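Malonyl CoA-acyl carrier protein transacylase (Burkholderia pseudomallei 1710b, PDB 3EZO) probably transfers malonyl groups from malonyl-CoA to holo-acyl carrier protein, releasing free CoA. Local coordinates at residues K10-F15 / T276-C281; I93-S98 / S233-I238. All blocks are in the same frame, centred on the assembly; numbering follows the deposited sequence.

Contact 1: K10-F15 / T276-C281; sequences KFAFVF and THVIEC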
ATOM      1  N   LYS A  10     -23.110  -0.542   5.013  1.00 29.61           N
ATOM      2  CA  LYS A  10     -21.980   0.241   4.516  1.00 28.09           C
ATOM      3  C   LYS A  10     -20.822  -0.679   4.259  1.00 25.56           C
ATOM      4  O   LYS A  10     -20.588  -1.610   5.023  1.00 25.52           O
ATOM      5  CB  LYS A  10     -21.543   1.262   5.563  1.00 28.69           C
ATOM      6  CG  LYS A  10     -22.624   2.233   5.909  1.00 31.28           C
ATOM      7  CD  LYS A  10     -22.081   3.528   6.465  1.00 34.45           C
ATOM      8  CE  LYS A  10     -21.430   3.362   7.838  1.00 35.50           C
ATOM      9  NZ  LYS A  10     -20.968   4.729   8.300  1.00 38.20           N
ATOM     10  N   PHE A  11     -20.058  -0.410   3.216  1.00 23.17           N
ATOM     11  CA  PHE A  11     -18.815  -1.129   3.053  1.00 21.74           C
ATOM     12  C   PHE A  11     -17.631  -0.212   2.769  1.00 19.60           C
ATOM     13  O   PHE A  11     -17.793   0.917   2.349  1.00 18.65           O
ATOM     14  CB  PHE A  11     -18.935  -2.243   1.999  1.00 22.85           C
ATOM     15  CG  PHE A  11     -19.182  -1.756   0.612  1.00 24.44           C
ATOM     16  CD1 PHE A  11     -18.138  -1.654  -0.308  1.00 25.77           C
ATOM     17  CD2 PHE A  11     -20.472  -1.417   0.195  1.00 27.11           C
ATOM     18  CE1 PHE A  11     -18.386  -1.217  -1.623  1.00 23.26           C
ATOM     19  CE2 PHE A  11     -20.706  -0.979  -1.120  1.00 24.76           C
ATOM     20  CZ  PHE A  11     -19.656  -0.873  -2.011  1.00 23.17           C
ATOM     21  N   ALA A  12     -16.451  -0.758   3.053  1.00 17.47           N
ATOM     22  CA  ALA A  12     -15.172  -0.166   2.768  1.00 16.42           C
ATOM     23  C   ALA A  12     -14.449  -0.952   1.683  1.00 14.67           C
ATOM     24  O   ALA A  12     -14.555  -2.171   1.597  1.00 13.49           O
ATOM     25  CB  ALA A  12     -14.313  -0.160   4.032  1.00 15.44           C
ATOM     26  N   PHE A  13     -13.688  -0.222   0.884  1.00 13.58           N
ATOM     27  CA  PHE A  13     -12.705  -0.813   0.012  1.00 13.91           C
ATOM     28  C   PHE A  13     -11.308  -0.475   0.551  1.00 12.94           C
ATOM     29  O   PHE A  13     -11.017   0.699   0.849  1.00 11.35           O
ATOM     30  CB  PHE A  13     -12.883  -0.281  -1.413  1.00 14.45           C
ATOM     31  CG  PHE A  13     -13.796  -1.130  -2.286  1.00 16.79           C
ATOM     32  CD1 PHE A  13     -14.834  -1.872  -1.753  1.00 19.43           C
ATOM     33  CD2 PHE A  13     -13.635  -1.140  -3.658  1.00 19.00           C
ATOM     34  CE1 PHE A  13     -15.669  -2.649  -2.593  1.00 21.43           C
ATOM     35  CE2 PHE A  13     -14.475  -1.912  -4.496  1.00 18.46           C
ATOM     36  CZ  PHE A  13     -15.468  -2.660  -3.958  1.00 19.23           C
ATOM     37  N   VAL A  14     -10.457  -1.498   0.657  1.00 11.77           N
ATOM     38  CA  VAL A  14      -9.039  -1.299   0.946  1.00 11.29           C
ATOM     39  C   VAL A  14      -8.190  -1.765  -0.243  1.00 11.92           C
ATOM     40  O   VAL A  14      -8.464  -2.819  -0.832  1.00 12.33           O
ATOM     41  CB  VAL A  14      -8.633  -1.988   2.295  1.00 11.74           C
ATOM     42  CG1 VAL A  14      -9.452  -1.378   3.447  1.00 10.70           C
ATOM     43  CG2 VAL A  14      -8.804  -3.536   2.273  1.00  8.42           C
ATOM     44  N   PHE A  15      -7.171  -0.977  -0.597  1.00 11.56           N
ATOM     45  CA  PHE A  15      -6.368  -1.186  -1.811  1.00 11.57           C
ATOM     46  C   PHE A  15      -4.913  -1.587  -1.451  1.00 11.13           C
ATOM     47  O   PHE A  15      -4.261  -0.940  -0.623  1.00 11.02           O
ATOM     48  CB  PHE A  15      -6.366   0.059  -2.680  1.00 11.53           C
ATOM     49  CG  PHE A  15      -7.727   0.455  -3.183  1.00 11.90           C
ATOM     50  CD1 PHE A  15      -8.197  -0.007  -4.405  1.00 12.40           C
ATOM     51  CD2 PHE A  15      -8.539   1.277  -2.439  1.00 11.67           C
ATOM     52  CE1 PHE A  15      -9.466   0.338  -4.859  1.00 12.66           C
ATOM     53  CE2 PHE A  15      -9.813   1.646  -2.898  1.00 11.87           C
ATOM     54  CZ  PHE A  15     -10.261   1.201  -4.107  1.00 13.87           C
ATOM     55  N   THR A 276     -18.990  -2.831   8.613  1.00 25.37           N
ATOM     56  CA  THR A 276     -18.758  -4.217   8.981  1.00 25.18           C
ATOM     57  C   THR A 276     -18.241  -5.025   7.790  1.00 24.17           C
ATOM     58  O   THR A 276     -17.670  -6.089   7.975  1.00 24.88           O
ATOM     59  CB  THR A 276     -20.071  -4.850   9.476  1.00 26.21           C
ATOM     60  OG1 THR A 276     -21.079  -4.667   8.467  1.00 28.98           O
ATOM     61  CG2 THR A 276     -20.543  -4.128  10.772  1.00 27.55           C
ATOM     62  N   HIS A 277     -18.402  -4.505   6.573  1.00 22.93           N
ATOM     63  CA  HIS A 277     -17.877  -5.170   5.373  1.00 21.75           C
ATOM     64  C   HIS A 277     -16.666  -4.455   4.770  1.00 19.37           C
ATOM     65  O   HIS A 277     -16.755  -3.303   4.326  1.00 18.50           O
ATOM     66  CB  HIS A 277     -18.986  -5.289   4.319  1.00 22.33           C
ATOM     67  CG  HIS A 277     -20.198  -6.032   4.811  1.00 25.53           C
ATOM     68  ND1 HIS A 277     -21.474  -5.778   4.354  1.00 29.04           N
ATOM     69  CD2 HIS A 277     -20.327  -6.978   5.762  1.00 27.68           C
ATOM     70  CE1 HIS A 277     -22.326  -6.575   4.966  1.00 27.91           C
ATOM     71  NE2 HIS A 277     -21.654  -7.312   5.826  1.00 28.73           N
ATOM     72  N   VAL A 278     -15.554  -5.171   4.712  1.00 17.49           N
ATOM     73  CA  VAL A 278     -14.313  -4.633   4.195  1.00 16.78           C
ATOM     74  C   VAL A 278     -13.814  -5.508   3.034  1.00 16.71           C
ATOM     75  O   VAL A 278     -13.459  -6.694   3.203  1.00 16.38           O
ATOM     76  CB  VAL A 278     -13.288  -4.487   5.311  1.00 16.91           C
ATOM     77  CG1 VAL A 278     -11.994  -3.957   4.773  1.00 15.03           C
ATOM     78  CG2 VAL A 278     -13.903  -3.579   6.487  1.00 16.87           C
ATOM     79  N   ILE A 279     -13.823  -4.909   1.849  1.00 16.13           N
ATOM     80  CA  ILE A 279     -13.528  -5.631   0.610  1.00 15.59           C
ATOM     81  C   ILE A 279     -12.171  -5.166   0.136  1.00 14.82           C
ATOM     82  O   ILE A 279     -11.931  -3.974  -0.019  1.00 12.76           O
ATOM     83  CB  ILE A 279     -14.598  -5.359  -0.435  1.00 15.11           C
ATOM     84  CG1 ILE A 279     -15.939  -5.943   0.037  1.00 15.55           C
ATOM     85  CG2 ILE A 279     -14.205  -5.933  -1.827  1.00 14.93           C
ATOM     86  CD1 ILE A 279     -17.074  -5.423  -0.795  1.00 17.68           C
ATOM     87  N   GLU A 280     -11.258  -6.117  -0.016  1.00 15.35           N
ATOM     88  CA  GLU A 280      -9.953  -5.826  -0.609  1.00 15.00           C
ATOM     89  C   GLU A 280     -10.153  -5.734  -2.092  1.00 15.15           C
ATOM     90  O   GLU A 280     -10.678  -6.667  -2.722  1.00 16.32           O
ATOM     91  CB  GLU A 280      -8.906  -6.885  -0.280  1.00 15.05           C
ATOM     92  CG  GLU A 280      -7.616  -6.671  -1.120  1.00 14.55           C
ATOM     93  CD  GLU A 280      -6.430  -7.454  -0.628  1.00 15.41           C
ATOM     94  OE1 GLU A 280      -6.629  -8.603  -0.168  1.00 16.24           O
ATOM     95  OE2 GLU A 280      -5.278  -6.929  -0.753  1.00 16.29           O
ATOM     96  N   CYS A 281      -9.772  -4.606  -2.668  1.00 14.97           N
ATOM     97  CA  CYS A 281      -9.948  -4.400  -4.106  1.00 15.10           C
ATOM     98  C   CYS A 281      -8.607  -4.478  -4.815  1.00 15.07           C
ATOM     99  O   CYS A 281      -7.796  -3.556  -4.754  1.00 15.10           O
ATOM    100  CB  CYS A 281     -10.661  -3.087  -4.406  1.00 14.47           C
ATOM    101  SG  CYS A 281     -11.007  -2.783  -6.175  1.00 14.76           S
TER

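Contact 2: I93-S98 / S233-I238; sequences IVAGHS and SVVNNI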
ATOM      1  N   ILE A  93     -16.164   4.395   2.570  1.00 16.52           N
ATOM      2  CA  ILE A  93     -14.866   4.791   3.067  1.00 15.50           C
ATOM      3  C   ILE A  93     -13.812   3.895   2.427  1.00 14.17           C
ATOM      4  O   ILE A  93     -14.059   2.728   2.175  1.00 13.73           O
ATOM      5  CB  ILE A  93     -14.807   4.769   4.628  1.00 15.71           C
ATOM      6  CG1 ILE A  93     -13.497   5.414   5.141  1.00 15.44           C
ATOM      7  CG2 ILE A  93     -14.983   3.379   5.165  1.00 15.48           C
ATOM      8  CD1 ILE A  93     -13.568   5.843   6.670  1.00 13.59           C
ATOM      9  N   VAL A  94     -12.655   4.477   2.120  1.00 13.05           N
ATOM     10  CA  VAL A  94     -11.566   3.743   1.535  1.00 11.56           C
ATOM     11  C   VAL A  94     -10.254   4.019   2.265  1.00 11.04           C
ATOM     12  O   VAL A  94     -10.153   4.986   3.012  1.00 10.89           O
ATOM     13  CB  VAL A  94     -11.407   4.098   0.063  1.00 11.68           C
ATOM     14  CG1 VAL A  94     -12.671   3.616  -0.745  1.00 10.83           C
ATOM     15  CG2 VAL A  94     -11.176   5.614  -0.100  1.00 11.21           C
ATOM     16  N   ALA A  95      -9.285   3.132   2.044  1.00  9.32           N
ATOM     17  CA  ALA A  95      -7.916   3.283   2.508  1.00 10.26           C
ATOM     18  C   ALA A  95      -7.077   2.343   1.653  1.00 10.33           C
ATOM     19  O   ALA A  95      -7.606   1.428   0.983  1.00 10.40           O
ATOM     20  CB  ALA A  95      -7.802   2.895   4.011  1.00  9.24           C
ATOM     21  N   GLY A  96      -5.776   2.557   1.660  1.00 10.58           N
ATOM     22  CA  GLY A  96      -4.829   1.616   1.036  1.00 11.21           C
ATOM     23  C   GLY A  96      -3.474   1.618   1.726  1.00 11.66           C
ATOM     24  O   GLY A  96      -3.091   2.593   2.371  1.00 12.31           O
ATOM     25  N   HIS A  97      -2.761   0.515   1.572  1.00 12.27           N
ATOM     26  CA  HIS A  97      -1.541   0.249   2.303  1.00 12.15           C
ATOM     27  C   HIS A  97      -0.340   0.751   1.485  1.00 12.27           C
ATOM     28  O   HIS A  97       0.039   0.136   0.459  1.00 11.53           O
ATOM     29  CB  HIS A  97      -1.454  -1.241   2.601  1.00 12.33           C
ATOM     30  CG  HIS A  97      -0.367  -1.604   3.555  1.00 12.28           C
ATOM     31  ND1 HIS A  97       0.972  -1.398   3.283  1.00 11.46           N
ATOM     32  CD2 HIS A  97      -0.425  -2.169   4.785  1.00 13.04           C
ATOM     33  CE1 HIS A  97       1.690  -1.839   4.299  1.00 14.94           C
ATOM     34  NE2 HIS A  97       0.865  -2.319   5.222  1.00 11.20           N
ATOM     35  N   SER A  98       0.215   1.893   1.961  1.00 11.24           N
ATOM     36  CA  SER A  98       1.384   2.567   1.406  1.00 10.19           C
ATOM     37  C   SER A  98       1.061   2.991  -0.028  1.00 10.11           C
ATOM     38  O   SER A  98       0.301   3.961  -0.227  1.00  9.71           O
ATOM     39  CB  SER A  98       2.668   1.714   1.598  1.00 10.47           C
ATOM     40  OG  SER A  98       3.792   2.329   0.972  1.00 10.85           O
ATOM     41  N   SER A 233     -14.743   9.331   1.764  1.00 13.20           N
ATOM     42  CA  SER A 233     -13.791   9.502   2.867  1.00 13.35           C
ATOM     43  C   SER A 233     -12.588   8.588   2.666  1.00 12.84           C
ATOM     44  O   SER A 233     -12.757   7.394   2.424  1.00 13.68           O
ATOM     45  CB  SER A 233     -14.476   9.169   4.195  1.00 13.75           C
ATOM     46  OG  SER A 233     -15.509  10.105   4.424  1.00 17.04           O
ATOM     47  N   VAL A 234     -11.385   9.156   2.750  1.00 12.09           N
ATOM     48  CA  VAL A 234     -10.145   8.391   2.744  1.00 10.97           C
ATOM     49  C   VAL A 234      -9.475   8.534   4.126  1.00 11.31           C
ATOM     50  O   VAL A 234      -9.236   9.630   4.602  1.00 11.44           O
ATOM     51  CB  VAL A 234      -9.187   8.913   1.647  1.00 10.32           C
ATOM     52  CG1 VAL A 234      -7.952   8.119   1.576  1.00  8.61           C
ATOM     53  CG2 VAL A 234      -9.917   9.043   0.232  1.00  8.58           C
ATOM     54  N   VAL A 235      -9.156   7.423   4.766  1.00 11.56           N
ATOM     55  CA  VAL A 235      -8.373   7.448   5.995  1.00 10.82           C
ATOM     56  C   VAL A 235      -6.886   7.201   5.669  1.00 10.49           C
ATOM     57  O   VAL A 235      -6.535   6.238   4.994  1.00 11.04           O
ATOM     58  CB  VAL A 235      -9.000   6.512   7.094  1.00 11.32           C
ATOM     59  CG1 VAL A 235      -9.146   5.048   6.677  1.00 13.34           C
ATOM     60  CG2 VAL A 235      -8.227   6.659   8.402  1.00 11.00           C
ATOM     61  N   ASN A 236      -6.016   8.120   6.074  1.00 10.46           N
ATOM     62  CA  ASN A 236      -4.601   8.046   5.668  1.00  9.67           C
ATOM     63  C   ASN A 236      -3.736   7.202   6.586  1.00  9.66           C
ATOM     64  O   ASN A 236      -4.035   7.000   7.775  1.00  9.49           O
ATOM     65  CB  ASN A 236      -3.997   9.441   5.347  1.00  9.53           C
ATOM     66  CG  ASN A 236      -3.975  10.408   6.534  1.00  9.14           C
ATOM     67  OD1 ASN A 236      -3.754  10.020   7.664  1.00 10.33           O
ATOM     68  ND2 ASN A 236      -4.183  11.677   6.249  1.00  4.01           N
ATOM     69  N   ASN A 237      -2.659   6.677   6.018  1.00  9.52           N
ATOM     70  CA  ASN A 237      -1.758   5.784   6.721  1.00  9.25           C
ATOM     71  C   ASN A 237      -1.000   6.503   7.830  1.00  9.37           C
ATOM     72  O   ASN A 237      -0.734   5.940   8.867  1.00 10.20           O
ATOM     73  CB  ASN A 237      -0.708   5.237   5.768  1.00  9.20           C
ATOM     74  CG  ASN A 237      -1.237   4.237   4.758  1.00  8.63           C
ATOM     75  OD1 ASN A 237      -0.538   3.919   3.798  1.00 11.16           O
ATOM     76  ND2 ASN A 237      -2.412   3.698   4.983  1.00  9.14           N
ATOM     77  N   ILE A 238      -0.589   7.721   7.561  1.00  9.96           N
ATOM     78  CA  ILE A 238       0.354   8.454   8.442  1.00  9.67           C
ATOM     79  C   ILE A 238      -0.336   8.951   9.718  1.00  9.93           C
ATOM     80  O   ILE A 238       0.187   8.765  10.820  1.00 10.00           O
ATOM     81  CB  ILE A 238       1.074   9.581   7.685  1.00  9.84           C
ATOM     82  CG1 ILE A 238       2.292  10.106   8.494  1.00 11.02           C
ATOM     83  CG2 ILE A 238       0.112  10.726   7.297  1.00  7.69           C
ATOM     84  CD1 ILE A 238       3.522   9.227   8.477  1.00 12.53           C
TER
HETATM   85  O   HOH W   1      -4.971   4.952   3.153  1.00  8.07           O

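Contact 1: K10-F15 / T276-C281
Phe13 and Ile279 sit opposite each other on two adjacent parallel strands, 11-15 and 277-281, whose N-to-C directions differ by 31°. Four backbone hydrogen bonds set the register: Ala12 N to His277 O, Ile279 N to Ala12 O (2.8 Å), Val14 N to Ile279 O, and Cys281 N to Val14 O, all with N-H...O angles above 160°. Followed outward, the Phe13 side chain begins with CB, 4.1 Å from Ile279 O. Chi1 of -92° lies away from a staggered value, and the ring extends beside Ile279. CD1 meets Ile279 CB, CE1 reaches Ile279 CD1 at 3.6 Å, and CZ touches Ile279 CG2. Of the ring's remaining atoms, CD2 lies 3.6 Å from Cys281 CB and CE2 is near Cys281 SG. The thiol sulfur lies beside both the Phe13 and Phe15 rings, 4.8 Å from each centroid and oblique to each. Outside the pair, Trp83 meets the Phe13 ring edge-to-face. On the face that carries Ala12, Val14, Val278 and Glu280, Val14 CG1 touches Val278 CG1 at 3.9 Å, with helix 263-272 packed against both valines. Polar bonding between these two strands therefore belongs to the backbone, whereas their side chains meet through apolar and sulfur-aromatic contacts, the chemistry of a buried sheet interior.

Contact 2: I93-S98 / S233-I238
This contact is a short parallel pairing of strand 93-96 with the weakly bonded strand 233-234, at one side of the central sheet, that gives way to two hydrogen bonds from the Asn237 side-chain amide beside the predicted nucleophile, Ser98. Two backbone bonds define the paired part: Val94 N donates to Ser233 O (2.9 Å), and Val235 N to Val94 O (3.2 Å). Val94 CG2 meets Val234 CG2 at 3.7 Å on the face toward helix 99-107, whereas Ala95 CB packs on Val235 CG1, also at 3.7 Å. Beyond this the segments part, and a water spans the gap, accepting from Gly96 N and donating to Val235 O. Asn237 then reaches back across. Its CG is anti to its own carbonyl carbon, and the amide uses both ends: ND2 donates to Gly96 O at 2.9 Å, and OD1 accepts from Ser98 N at 2.8 Å. Both bonds are bent, with N-H...O angles of 143° and 148°. Gln256 supplies a second donor to OD1. Ser98, with phi of +62°, fits a nucleophile elbow between strand 93-96 and helix 99-107, and its OG is hydrogen-bonded to NE2 of His207, the other predicted active-site residue. The Asn237 amide grips the main chain at Gly96 and Ser98, an arrangement consistent with a second-shell role in which it holds the elbow's backbone in place.

In the fold
Both contacts are buried in one parallel sheet, but contact 1 runs out to the surface at Lys10 and Thr276, whereas contact 2 has no exposed residue. Strands 11-15 and 93-96 are neighbours: Phe15 N lies 2.9 Å from Ala95 O, and Phe15 O 3.0 Å from His97 N, both probable hydrogen bonds. Helix 263-272 touches side chains of each contact. Contact 1 buries 552 Å²; contact 2 buries 376 Å², in keeping with its short edge strand and the parting of the chains after it. Between strands 11-15 and 277-281 the hydrogen bonds are all backbone to backbone, and aromatic side chains pack on one face; towards Ser98 a water and an amide side chain replace backbone pairing.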